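Local coordinates for protein D-threo-3-hydroxyaspartate dehydratase (Delftia, PDB 3WQC) that catalyses the pyridoxal-phosphate- and divalent-metal-dependent deamination of D-threo-3-hydroxyaspartate to oxaloacetate and ammonia, and also acts on D-serine, at residues T273-Q278 against W283-A288; V323-G326 against G332-A335; V154-T159 against C206-E211; E140-I145 against C220-V225; Y187-D190 against A194-A197. All coordinates share one frame; numbering follows the deposited sequence.

How the contacts relate
The chain forms two domains, and the five contacts divide between them. Contacts 4, 3 and 5 lie in the TIM-barrel domain of the alanine racemase type; contacts 1 and 2 follow in the mixed-sheet domain. Contact 4 joins two strands of the barrel, and the loop between its segments contains contact 3, whose centre is 10 Å away, and contact 5. Contacts 3 and 5 both use helix 192-215, with centres 21 Å apart. Contacts 1 and 2 are hairpins of one mixed sheet, about 9 Å between centres, joined where strands 283-286 and 332-336 pair. Centres of contacts 1 and 3 lie 53 Å apart, and none of the five joins the cofactor-binding barrel to the sheet domain.

Contact 1. Residues T273-Q278 against W283-A288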
# COMPACT_ATOMS: atom_id res chain seq x y z
N THR B 273 -13.91 -11.84 3.56
CA THR B 273 -14.83 -12.60 4.41
C THR B 273 -15.30 -11.78 5.59
O THR B 273 -14.47 -11.06 6.24
CB THR B 273 -14.08 -13.87 4.96
OG1 THR B 273 -13.73 -14.70 3.85
CG2 THR B 273 -14.98 -14.73 5.85
N VAL B 274 -16.60 -11.96 5.99
CA VAL B 274 -17.06 -11.36 7.21
C VAL B 274 -16.54 -12.18 8.43
O VAL B 274 -16.75 -13.42 8.49
CB VAL B 274 -18.61 -11.37 7.22
CG1 VAL B 274 -19.08 -10.84 8.60
CG2 VAL B 274 -19.13 -10.41 6.14
N ILE B 275 -15.80 -11.53 9.35
CA ILE B 275 -15.21 -12.21 10.47
C ILE B 275 -15.79 -11.76 11.83
O ILE B 275 -15.44 -12.30 12.88
CB ILE B 275 -13.66 -12.03 10.49
CG1 ILE B 275 -13.30 -10.53 10.55
CG2 ILE B 275 -13.05 -12.67 9.24
CD1 ILE B 275 -11.78 -10.26 10.78
N GLY B 276 -16.74 -10.82 11.82
CA GLY B 276 -17.32 -10.39 13.10
C GLY B 276 -18.30 -9.27 12.89
O GLY B 276 -18.54 -8.86 11.74
N HIS B 277 -18.89 -8.79 13.99
CA HIS B 277 -19.81 -7.67 13.97
C HIS B 277 -19.69 -6.78 15.20
O HIS B 277 -19.21 -7.22 16.27
CB HIS B 277 -21.26 -8.19 13.95
CG HIS B 277 -21.56 -9.08 12.78
ND1 HIS B 277 -21.35 -10.45 12.78
CD2 HIS B 277 -21.94 -8.75 11.51
CE1 HIS B 277 -21.69 -10.95 11.56
NE2 HIS B 277 -22.02 -9.91 10.77
N GLN B 278 -20.26 -5.54 15.11
CA GLN B 278 -20.70 -4.74 16.35
C GLN B 278 -22.16 -4.39 16.05
O GLN B 278 -22.48 -3.43 15.31
CB GLN B 278 -19.83 -3.48 16.62
CG GLN B 278 -18.41 -3.80 17.06
CD GLN B 278 -18.29 -4.59 18.37
OE1 GLN B 278 -19.31 -4.83 19.07
NE2 GLN B 278 -17.12 -5.02 18.71
N TRP B 283 -22.21 -2.50 12.41
CA TRP B 283 -20.96 -2.85 11.73
C TRP B 283 -20.83 -4.28 11.42
O TRP B 283 -21.13 -5.12 12.32
CB TRP B 283 -19.78 -2.59 12.64
CG TRP B 283 -19.46 -1.14 12.94
CD1 TRP B 283 -20.16 0.01 12.49
CD2 TRP B 283 -18.36 -0.66 13.78
NE1 TRP B 283 -19.55 1.14 12.98
CE2 TRP B 283 -18.44 0.79 13.78
CE3 TRP B 283 -17.37 -1.28 14.57
CZ2 TRP B 283 -17.55 1.59 14.52
CZ3 TRP B 283 -16.45 -0.47 15.25
CH2 TRP B 283 -16.55 0.95 15.26
N ALA B 284 -20.43 -4.64 10.19
CA ALA B 284 -19.85 -5.98 9.95
C ALA B 284 -18.33 -5.75 9.83
O ALA B 284 -17.90 -4.76 9.27
CB ALA B 284 -20.41 -6.62 8.65
N ILE B 285 -17.52 -6.65 10.39
CA ILE B 285 -16.08 -6.52 10.29
C ILE B 285 -15.62 -7.55 9.25
O ILE B 285 -16.00 -8.76 9.32
CB ILE B 285 -15.41 -6.81 11.68
CG1 ILE B 285 -16.00 -5.97 12.88
CG2 ILE B 285 -13.90 -6.71 11.53
CD1 ILE B 285 -16.16 -4.61 12.59
N VAL B 286 -14.77 -7.12 8.27
CA VAL B 286 -14.29 -8.03 7.25
C VAL B 286 -12.78 -8.11 7.34
O VAL B 286 -12.13 -7.27 8.03
CB VAL B 286 -14.72 -7.57 5.84
CG1 VAL B 286 -16.26 -7.66 5.71
CG2 VAL B 286 -14.17 -6.16 5.48
N ASP B 287 -12.21 -9.15 6.72
CA ASP B 287 -10.75 -9.35 6.70
C ASP B 287 -10.01 -8.63 5.59
O ASP B 287 -8.82 -8.89 5.40
CB ASP B 287 -10.41 -10.86 6.75
CG ASP B 287 -10.84 -11.59 5.50
OD1 ASP B 287 -11.41 -10.99 4.54
OD2 ASP B 287 -10.59 -12.82 5.44
N ALA B 288 -10.66 -7.66 4.97
CA ALA B 288 -9.99 -6.73 4.01
C ALA B 288 -9.84 -5.37 4.75
O ALA B 288 -10.84 -4.57 4.78
CB ALA B 288 -10.79 -6.57 2.70
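A classic beta bulge interrupts the antiparallel hairpin of strands 268-278 and 283-286, where Ile275 and Gly276 both face Ile285. Ile285 O takes Ile275 N at 2.8 Å and, weakly, Gly276 N, while Ile285 N returns a nearly straight bond (177°) to Gly276 O. Ile275 holds CG1 between its backbone N and carbonyl carbon (chi1 59°), which brings CG1 to 3.5 Å from Ile285 O and, crosswise, near Ile285 CG2. At one end of the hairpin, Gln278 CG lies 3.7 Å from Trp283 CE3, and Gln278 NE2 hydrogen-bonds to Arg151 O and Gly153 O of the second subunit. At the other, Asp287 OD1 accepts Thr273 N at 2.8 Å from above the carboxylate plane, and Asp287 N bonds back to Thr273 O. OD2 of Asp287 meets Thr20 OG1 and forms a salt bridge with Arg101 of the second subunit. Replacing Asp287 by an alanine removes both oxygens, and would probably leave Thr273 N without its acceptor and Arg101 of the second subunit without its carboxylate mate. The single aspartate thus ties the hairpin end to the subunit interface, and the buried charge is probably stabilised by these several partners.

Contact 2. Residues V323-G326 against G332-A335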
# COMPACT_ATOMS: atom_id res chain seq x y z
N VAL B 323 -20.63 0.44 2.37
CA VAL B 323 -19.23 0.62 1.95
C VAL B 323 -18.33 0.24 3.12
O VAL B 323 -18.84 -0.00 4.22
CB VAL B 323 -18.95 2.14 1.59
CG1 VAL B 323 -19.82 2.61 0.42
CG2 VAL B 323 -19.12 3.07 2.83
N LEU B 324 -17.01 0.18 2.94
CA LEU B 324 -16.13 0.03 4.10
C LEU B 324 -15.96 1.46 4.64
O LEU B 324 -15.25 2.33 4.05
CB LEU B 324 -14.80 -0.55 3.64
CG LEU B 324 -14.87 -1.97 3.08
CD1 LEU B 324 -13.39 -2.53 2.91
CD2 LEU B 324 -15.69 -2.87 4.05
N THR B 325 -16.57 1.75 5.78
CA THR B 325 -16.53 3.09 6.31
C THR B 325 -15.20 3.35 7.08
O THR B 325 -14.87 4.51 7.35
CB THR B 325 -17.74 3.37 7.23
OG1 THR B 325 -17.74 2.35 8.25
CG2 THR B 325 -19.06 3.35 6.45
N GLY B 326 -14.49 2.28 7.46
CA GLY B 326 -13.20 2.48 8.14
C GLY B 326 -12.34 1.25 7.86
O GLY B 326 -12.84 0.23 7.34
N GLY B 332 -11.49 -4.49 8.09
CA GLY B 332 -12.30 -3.44 7.46
C GLY B 332 -13.64 -3.35 8.20
O GLY B 332 -14.19 -4.38 8.64
N ILE B 333 -14.19 -2.13 8.31
CA ILE B 333 -15.47 -1.87 9.01
C ILE B 333 -16.47 -1.65 7.87
O ILE B 333 -16.35 -0.66 7.14
CB ILE B 333 -15.41 -0.67 9.97
CG1 ILE B 333 -14.33 -0.74 11.09
CG2 ILE B 333 -16.83 -0.47 10.55
CD1 ILE B 333 -14.30 -2.00 11.75
N LEU B 334 -17.41 -2.55 7.66
CA LEU B 334 -18.46 -2.49 6.69
C LEU B 334 -19.74 -1.90 7.38
O LEU B 334 -20.15 -2.33 8.46
CB LEU B 334 -18.73 -3.87 6.13
CG LEU B 334 -19.80 -4.01 5.03
CD1 LEU B 334 -19.62 -5.33 4.26
CD2 LEU B 334 -21.25 -3.84 5.54
N ALA B 335 -20.26 -0.79 6.85
CA ALA B 335 -21.40 -0.12 7.51
C ALA B 335 -22.14 0.73 6.46
O ALA B 335 -21.76 0.70 5.26
CB ALA B 335 -20.98 0.74 8.72
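Leu324 reaches across to the strand 332-335 through the length of its side chain. CB sits 3.8 Å from Ile333 O, beside the backbone. With CG turned anti to its own carbonyl carbon (chi1 -64°), the branch is carried over the neighbouring strand, and there CD2 rests 3.8 Å from Leu334 CB and equally near Leu334 CA, the two leucines meeting at a slant. CD1 is the branch on the Gly332 side: a beta carbon on that glycine would come tight against it. Beyond the pair, the leucine packs on Val286, Tyr308 and Ile357, which places it in the interior of the sheet domain.

The two segments are the strands of a beta hairpin, 322-327 and 332-336, and their antiparallel pairing slips by one residue at a classic bulge: Thr325 and Gly326 both face Ile333. Ile333 O is approached by Thr325 N at 2.8 Å and by Gly326 N at 3.5 Å, both weak bonds, whereas Ile333 N gives Gly326 O a firm one of 2.9 Å. On the Val323 side the register is regular, with Val323 and Ala335 exchanging two bonds, each donor lying nearly along the C=O axis of its acceptor.

Thr325 turns OG1 between its backbone N and carbonyl carbon (chi1 56°). This brings OG1 to 3.6 Å from Ala335 CB and 3.8 Å from Ile333 CG2; the Thr325 methyl CG2 is 4.0 Å from Ala335 CB.

Contact 3. Residues V154-T159 against C206-E211; sequences VGADDT and CVQAAE
The Gln208 side-chain amide lies against the backbone of Ala156 and Asp157 at van der Waals range, without making a hydrogen bond to either. NE2 is 3.6 Å from Ala156 O and just as far from Asp157 CA, with Asp157 CB a little farther off; at the other corner of the amide, OE1 is 3.8 Å from Ala156 CB. The stem of the glutamine takes part too, its CG passing 3.9 Å from Ala156 O. Gln208 gets there by extension: CG is anti to the backbone N (chi1 175°) and the chain runs on straight, laying the amide alongside the loop.

Ala156 and Asp157 are the two central residues of a type I turn from Gly155 to Asp158, closed by Asp158 N to Gly155 O at 2.9 Å. The chain then bends again at Asp158, the centre of an inverse gamma turn. Asp158 also stands at the N-cap of helix 159-171, its OD1 accepting Leu161 N. In the TIM-barrel domain this turn therefore links the short strand 154-155 to its helix, and the contact sets it beside helix 192-215, the next long helix of the barrel.

Ala209 adds backbone proximity, its CA 4.3 Å from Ala156 O; both alanines also pack on Ile145 of strand 140-146, so the buried side of the contact is apolar. Towards solvent, Asp157 and Gln208 touch a crystal neighbour as well. The turn is shaped by its own backbone bonds and the N-cap, and its meeting with helix 192-215 rests on van der Waals contact rather than on directional polar bonds.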
# COMPACT_ATOMS: atom_id res chain seq x y z
N VAL B 154 8.91 20.41 -18.71
CA VAL B 154 9.22 21.76 -19.20
C VAL B 154 7.90 22.42 -19.57
O VAL B 154 7.05 21.77 -20.28
CB VAL B 154 10.11 21.61 -20.48
CG1 VAL B 154 10.45 23.01 -21.04
CG2 VAL B 154 11.35 20.79 -20.16
N GLY B 155 7.71 23.69 -19.27
CA GLY B 155 6.48 24.33 -19.79
C GLY B 155 6.37 24.30 -21.30
O GLY B 155 7.39 24.49 -22.03
N ALA B 156 5.16 24.05 -21.79
CA ALA B 156 5.00 23.92 -23.24
C ALA B 156 5.45 25.23 -23.98
O ALA B 156 5.86 25.16 -25.13
CB ALA B 156 3.57 23.54 -23.61
N ASP B 157 5.34 26.37 -23.30
CA ASP B 157 5.71 27.63 -23.91
C ASP B 157 7.15 28.08 -23.59
O ASP B 157 7.52 29.20 -23.98
CB ASP B 157 4.80 28.72 -23.53
CG ASP B 157 4.54 28.79 -22.16
OD1 ASP B 157 5.13 28.00 -21.31
OD2 ASP B 157 3.63 29.59 -21.92
N ASP B 158 7.94 27.21 -22.95
CA ASP B 158 9.26 27.57 -22.50
C ASP B 158 10.28 27.21 -23.61
O ASP B 158 11.14 26.31 -23.41
CB ASP B 158 9.59 26.91 -21.15
CG ASP B 158 10.85 27.52 -20.53
OD1 ASP B 158 11.65 28.26 -21.33
OD2 ASP B 158 11.10 27.24 -19.31
N THR B 159 10.16 27.87 -24.77
CA THR B 159 11.03 27.56 -25.94
C THR B 159 12.50 27.56 -25.53
O THR B 159 13.24 26.69 -25.98
CB THR B 159 10.71 28.50 -27.10
OG1 THR B 159 9.36 28.18 -27.49
CG2 THR B 159 11.53 28.28 -28.29
N CYS B 206 1.43 19.57 -25.93
CA CYS B 206 2.51 18.65 -26.31
C CYS B 206 2.92 18.93 -27.75
O CYS B 206 4.09 18.88 -28.09
CB CYS B 206 2.02 17.22 -26.06
SG CYS B 206 3.44 16.15 -25.78
N VAL B 207 1.91 19.09 -28.65
CA VAL B 207 2.22 19.36 -30.05
C VAL B 207 2.94 20.73 -30.16
O VAL B 207 3.90 20.79 -30.96
CB VAL B 207 0.88 19.32 -30.84
CG1 VAL B 207 1.15 19.83 -32.28
CG2 VAL B 207 0.36 17.86 -30.93
N GLN B 208 2.55 21.72 -29.36
CA GLN B 208 3.28 23.01 -29.40
C GLN B 208 4.76 22.80 -29.09
O GLN B 208 5.65 23.36 -29.78
CB GLN B 208 2.69 23.98 -28.35
CG GLN B 208 3.39 25.32 -28.15
CD GLN B 208 2.78 26.16 -27.03
OE1 GLN B 208 1.88 25.67 -26.32
NE2 GLN B 208 3.41 27.24 -26.69
N ALA B 209 5.05 21.97 -28.06
CA ALA B 209 6.48 21.75 -27.72
C ALA B 209 7.18 21.06 -28.88
O ALA B 209 8.33 21.41 -29.22
CB ALA B 209 6.56 20.89 -26.46
N ALA B 210 6.52 20.03 -29.49
CA ALA B 210 7.17 19.28 -30.60
C ALA B 210 7.44 20.30 -31.75
O ALA B 210 8.52 20.23 -32.37
CB ALA B 210 6.28 18.16 -31.08
N GLU B 211 6.43 21.13 -32.01
CA GLU B 211 6.60 22.07 -33.15
C GLU B 211 7.73 23.08 -32.91
O GLU B 211 8.42 23.52 -33.85
CB GLU B 211 5.31 22.78 -33.47
CG GLU B 211 4.34 21.79 -34.08
CD GLU B 211 2.95 22.37 -34.30
OE1 GLU B 211 2.07 21.72 -34.94
OE2 GLU B 211 2.67 23.51 -33.85

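Contact 4. Residues E140-I145 against C220-V225; sequences EVWIEI and CPVVSV
Trp142 meets Val222 and Ser224 inside the TIM barrel, where strands 140-146 and 222-225 are separated in the parallel sheet by strand 175-180. The three side chains project to the inner side of the barrel wall, whereas Val141, Ile143 and Val223 face the surrounding helices.

The apolar interactions centre on the indole. Val222 CG1, set anti to its backbone N, lies over one face of the six-membered ring in a CH-pi contact, 3.8 Å from the ring centroid and 23° off the normal. It is displaced toward the rim, so its closest ring atom is Trp142 CH2 at 3.5 Å. At the adjoining ring atom, Trp142 CZ3 is 3.7 Å from Ser224 CB, which approaches obliquely.

The polar interactions fix the two partners from outside the apolar patch. Ser224 OG bonds to Glu242 and to Arg244; the latter is itself hydrogen-bonded to pyridoxal phosphate, whose nearest atoms are about 7 Å from the Ser224 side chain. Ser224 thus belongs to the second shell of the cofactor site, and its carbon side is what the tryptophan touches. Along the same strand as the tryptophan, Glu140 anchors the indole and limits its rotation: Trp142 NE1 donates in the plane of its ring to the anti side of Glu140 OE1, tilted 26° from the carboxylate plane, 2.8 Å away and almost straight at 177°.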
# COMPACT_ATOMS: atom_id res chain seq x y z
N GLU B 140 18.02 6.85 -26.32
CA GLU B 140 16.88 7.58 -26.85
C GLU B 140 16.23 8.28 -25.67
O GLU B 140 15.88 7.62 -24.63
CB GLU B 140 15.89 6.62 -27.51
CG GLU B 140 14.71 7.44 -28.07
CD GLU B 140 13.79 6.63 -28.95
OE1 GLU B 140 12.65 7.17 -29.21
OE2 GLU B 140 14.17 5.53 -29.48
N VAL B 141 15.99 9.58 -25.78
CA VAL B 141 15.50 10.39 -24.69
C VAL B 141 14.38 11.26 -25.24
O VAL B 141 14.51 11.85 -26.33
CB VAL B 141 16.61 11.28 -24.08
CG1 VAL B 141 16.09 12.05 -22.86
CG2 VAL B 141 17.84 10.45 -23.71
N TRP B 142 13.27 11.29 -24.49
CA TRP B 142 12.15 12.19 -24.81
C TRP B 142 12.13 13.28 -23.79
O TRP B 142 12.56 13.10 -22.63
CB TRP B 142 10.82 11.46 -24.79
CG TRP B 142 10.73 10.34 -25.80
CD1 TRP B 142 11.69 9.79 -26.66
CD2 TRP B 142 9.52 9.54 -26.00
NE1 TRP B 142 11.16 8.71 -27.34
CE2 TRP B 142 9.84 8.52 -26.97
CE3 TRP B 142 8.24 9.56 -25.40
CZ2 TRP B 142 8.89 7.53 -27.36
CZ3 TRP B 142 7.29 8.58 -25.78
CH2 TRP B 142 7.62 7.58 -26.75
N ILE B 143 11.56 14.44 -24.16
CA ILE B 143 11.50 15.59 -23.23
C ILE B 143 10.10 15.63 -22.65
O ILE B 143 9.08 15.66 -23.41
CB ILE B 143 11.87 16.91 -23.92
CG1 ILE B 143 13.31 16.78 -24.52
CG2 ILE B 143 11.69 18.06 -22.90
CD1 ILE B 143 13.69 18.00 -25.38
N GLU B 144 10.00 15.62 -21.33
CA GLU B 144 8.68 15.71 -20.68
C GLU B 144 8.15 17.16 -20.64
O GLU B 144 8.93 18.07 -20.29
CB GLU B 144 8.74 15.12 -19.25
CG GLU B 144 7.33 15.01 -18.60
CD GLU B 144 7.27 14.21 -17.34
OE1 GLU B 144 6.10 13.85 -16.99
OE2 GLU B 144 8.33 13.99 -16.70
N ILE B 145 6.87 17.35 -21.00
CA ILE B 145 6.26 18.67 -21.14
C ILE B 145 5.21 18.78 -20.02
O ILE B 145 4.43 17.85 -19.78
CB ILE B 145 5.59 18.79 -22.51
CG1 ILE B 145 6.62 18.49 -23.63
CG2 ILE B 145 4.99 20.22 -22.65
CD1 ILE B 145 7.89 19.34 -23.60
N CYS B 220 11.92 15.47 -33.59
CA CYS B 220 10.91 15.19 -32.52
C CYS B 220 9.85 14.29 -33.11
O CYS B 220 8.72 14.73 -33.25
CB CYS B 220 10.36 16.51 -31.92
SG CYS B 220 9.40 16.13 -30.41
N PRO B 221 10.21 12.99 -33.42
CA PRO B 221 9.21 12.24 -34.22
C PRO B 221 7.99 11.78 -33.41
O PRO B 221 6.94 11.50 -34.01
CB PRO B 221 10.03 11.10 -34.78
CG PRO B 221 11.23 11.00 -33.89
CD PRO B 221 11.55 12.38 -33.41
N VAL B 222 8.14 11.54 -32.10
CA VAL B 222 7.01 11.05 -31.32
C VAL B 222 6.41 12.19 -30.50
O VAL B 222 7.12 13.03 -29.89
CB VAL B 222 7.45 9.93 -30.33
CG1 VAL B 222 6.34 9.65 -29.27
CG2 VAL B 222 7.89 8.71 -31.13
N VAL B 223 5.09 12.23 -30.48
CA VAL B 223 4.31 13.14 -29.60
C VAL B 223 3.44 12.18 -28.82
O VAL B 223 2.51 11.57 -29.38
CB VAL B 223 3.52 14.20 -30.33
CG1 VAL B 223 2.65 15.04 -29.40
CG2 VAL B 223 4.49 15.05 -31.14
N SER B 224 3.60 12.08 -27.48
CA SER B 224 2.90 11.07 -26.63
C SER B 224 2.14 11.82 -25.58
O SER B 224 2.74 12.61 -24.78
CB SER B 224 4.02 10.20 -26.06
OG SER B 224 3.45 9.20 -25.21
N VAL B 225 0.84 11.57 -25.46
CA VAL B 225 0.01 12.21 -24.40
C VAL B 225 -0.68 11.15 -23.59
O VAL B 225 -0.78 10.01 -24.06
CB VAL B 225 -1.06 13.20 -24.98
CG1 VAL B 225 -0.35 14.23 -25.90
CG2 VAL B 225 -2.13 12.43 -25.80

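Contact 5. Residues Y187-D190 against A194-A197; sequences YELD and ALQA. With PLP (pyridoxal-5'-phosphate), chain J.
Leu189 packs against Ala194 and Leu195 where the loop after strand 175-180 runs into helix 192-215 of the TIM barrel. Its CG lies anti to the carbonyl carbon (chi1 -63°), which carries CD1 to the first turn of the helix, 3.6 Å from Ala194 O and 4.1 Å from Ala194 CB. Nearer the backbone, Leu189 CB is 3.9 Å from Leu195 CD2. The contact between the segments is thus apolar, one leucine spanning two consecutive helix residues.

Two residues before Leu189, Tyr187 turns away from the helix and enters the pyridoxal-5'-phosphate pocket. Phosphate oxygen O2P lies at the edge of the Tyr187 ring, near its plane: O2P is 3.3 Å from Tyr187 CZ, and Tyr187 OH donates to it in a very short hydrogen bond of 2.5 Å. The cofactor is also hydrogen-bonded to Thr228, Gly246, Val247, Arg244 and Arg151. A phenylalanine in place of Tyr187 would probably keep much of the ring packing but leave the phosphate oxygen O2P without its phenolic donor.

Farther out, Tyr187 packs on Pro229, Val247, Val254 and Met255. These neighbours pack on the tyrosine and probably help to direct it at the cofactor. Pro229 is shared, and the rest of the next layer backs the helix side: Leu195 leans on Pro229 and Ala233 of helix 228-233 and on Ile258 and Val260, while at the beginning of the helix Ala194 N makes a weak bond to Thr191 OG1.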
# COMPACT_ATOMS: atom_id res chain seq x y z
N TYR B 187 -7.73 14.18 -13.01
CA TYR B 187 -8.35 13.42 -11.90
C TYR B 187 -9.11 14.32 -10.99
O TYR B 187 -9.86 13.84 -10.15
CB TYR B 187 -7.27 12.70 -11.12
CG TYR B 187 -6.85 11.39 -11.78
CD1 TYR B 187 -6.37 11.30 -13.12
CD2 TYR B 187 -6.89 10.19 -11.03
CE1 TYR B 187 -5.94 10.09 -13.67
CE2 TYR B 187 -6.49 8.97 -11.60
CZ TYR B 187 -6.01 8.92 -12.89
OH TYR B 187 -5.65 7.70 -13.42
N GLU B 188 -8.95 15.65 -11.16
CA GLU B 188 -9.72 16.60 -10.34
C GLU B 188 -11.05 16.94 -11.01
O GLU B 188 -11.84 17.70 -10.40
CB GLU B 188 -8.88 17.88 -10.14
CG GLU B 188 -7.60 17.68 -9.26
CD GLU B 188 -6.49 18.65 -9.68
OE1 GLU B 188 -6.76 19.81 -10.10
OE2 GLU B 188 -5.31 18.22 -9.63
N LEU B 189 -11.35 16.43 -12.21
CA LEU B 189 -12.53 16.88 -12.99
C LEU B 189 -13.62 15.83 -12.87
O LEU B 189 -13.35 14.67 -12.46
CB LEU B 189 -12.15 17.01 -14.49
CG LEU B 189 -11.04 18.12 -14.65
CD1 LEU B 189 -10.63 18.26 -16.12
CD2 LEU B 189 -11.37 19.46 -13.98
N ASP B 190 -14.83 16.20 -13.30
CA ASP B 190 -15.97 15.30 -13.20
C ASP B 190 -17.11 15.60 -14.15
O ASP B 190 -18.25 15.12 -13.90
CB ASP B 190 -16.47 15.13 -11.73
CG ASP B 190 -17.01 16.43 -11.16
OD1 ASP B 190 -17.21 17.36 -11.94
OD2 ASP B 190 -17.42 16.46 -9.96
N ALA B 194 -15.37 19.59 -19.14
CA ALA B 194 -14.06 19.96 -18.59
C ALA B 194 -13.02 18.96 -19.03
O ALA B 194 -11.87 19.36 -19.28
CB ALA B 194 -14.15 20.03 -17.09
N LEU B 195 -13.39 17.67 -19.11
CA LEU B 195 -12.40 16.64 -19.52
C LEU B 195 -12.01 16.86 -20.99
O LEU B 195 -10.87 16.65 -21.39
CB LEU B 195 -12.97 15.23 -19.33
CG LEU B 195 -13.05 14.75 -17.88
CD1 LEU B 195 -13.98 13.53 -17.83
CD2 LEU B 195 -11.68 14.40 -17.35
N GLN B 196 -13.00 17.15 -21.86
CA GLN B 196 -12.72 17.33 -23.27
C GLN B 196 -11.79 18.54 -23.45
O GLN B 196 -10.85 18.51 -24.25
CB GLN B 196 -14.05 17.52 -24.07
CG GLN B 196 -13.85 17.73 -25.60
CD GLN B 196 -15.18 17.92 -26.34
OE1 GLN B 196 -16.07 17.10 -26.27
NE2 GLN B 196 -15.29 19.00 -27.04
N ALA B 197 -12.03 19.61 -22.69
CA ALA B 197 -11.21 20.85 -22.79
C ALA B 197 -9.80 20.54 -22.30
O ALA B 197 -8.83 20.99 -22.95
CB ALA B 197 -11.83 22.01 -21.95
N1 PLP J . 1.58 8.56 -18.30
C2 PLP J . 2.32 8.75 -17.19
C2A PLP J . 3.62 9.51 -17.24
C3 PLP J . 1.85 8.19 -15.94
O3 PLP J . 2.59 8.35 -14.86
C4 PLP J . 0.60 7.48 -15.95
C4A PLP J . 0.14 6.89 -14.74
C5 PLP J . -0.11 7.33 -17.18
C6 PLP J . 0.39 7.96 -18.33
C5A PLP J . -1.43 6.60 -17.24
O4P PLP J . -2.46 7.40 -16.50
P PLP J . -3.81 6.64 -16.09
O1P PLP J . -4.22 5.96 -17.34
O2P PLP J . -4.72 7.76 -15.71
O3P PLP J . -3.52 5.65 -15.04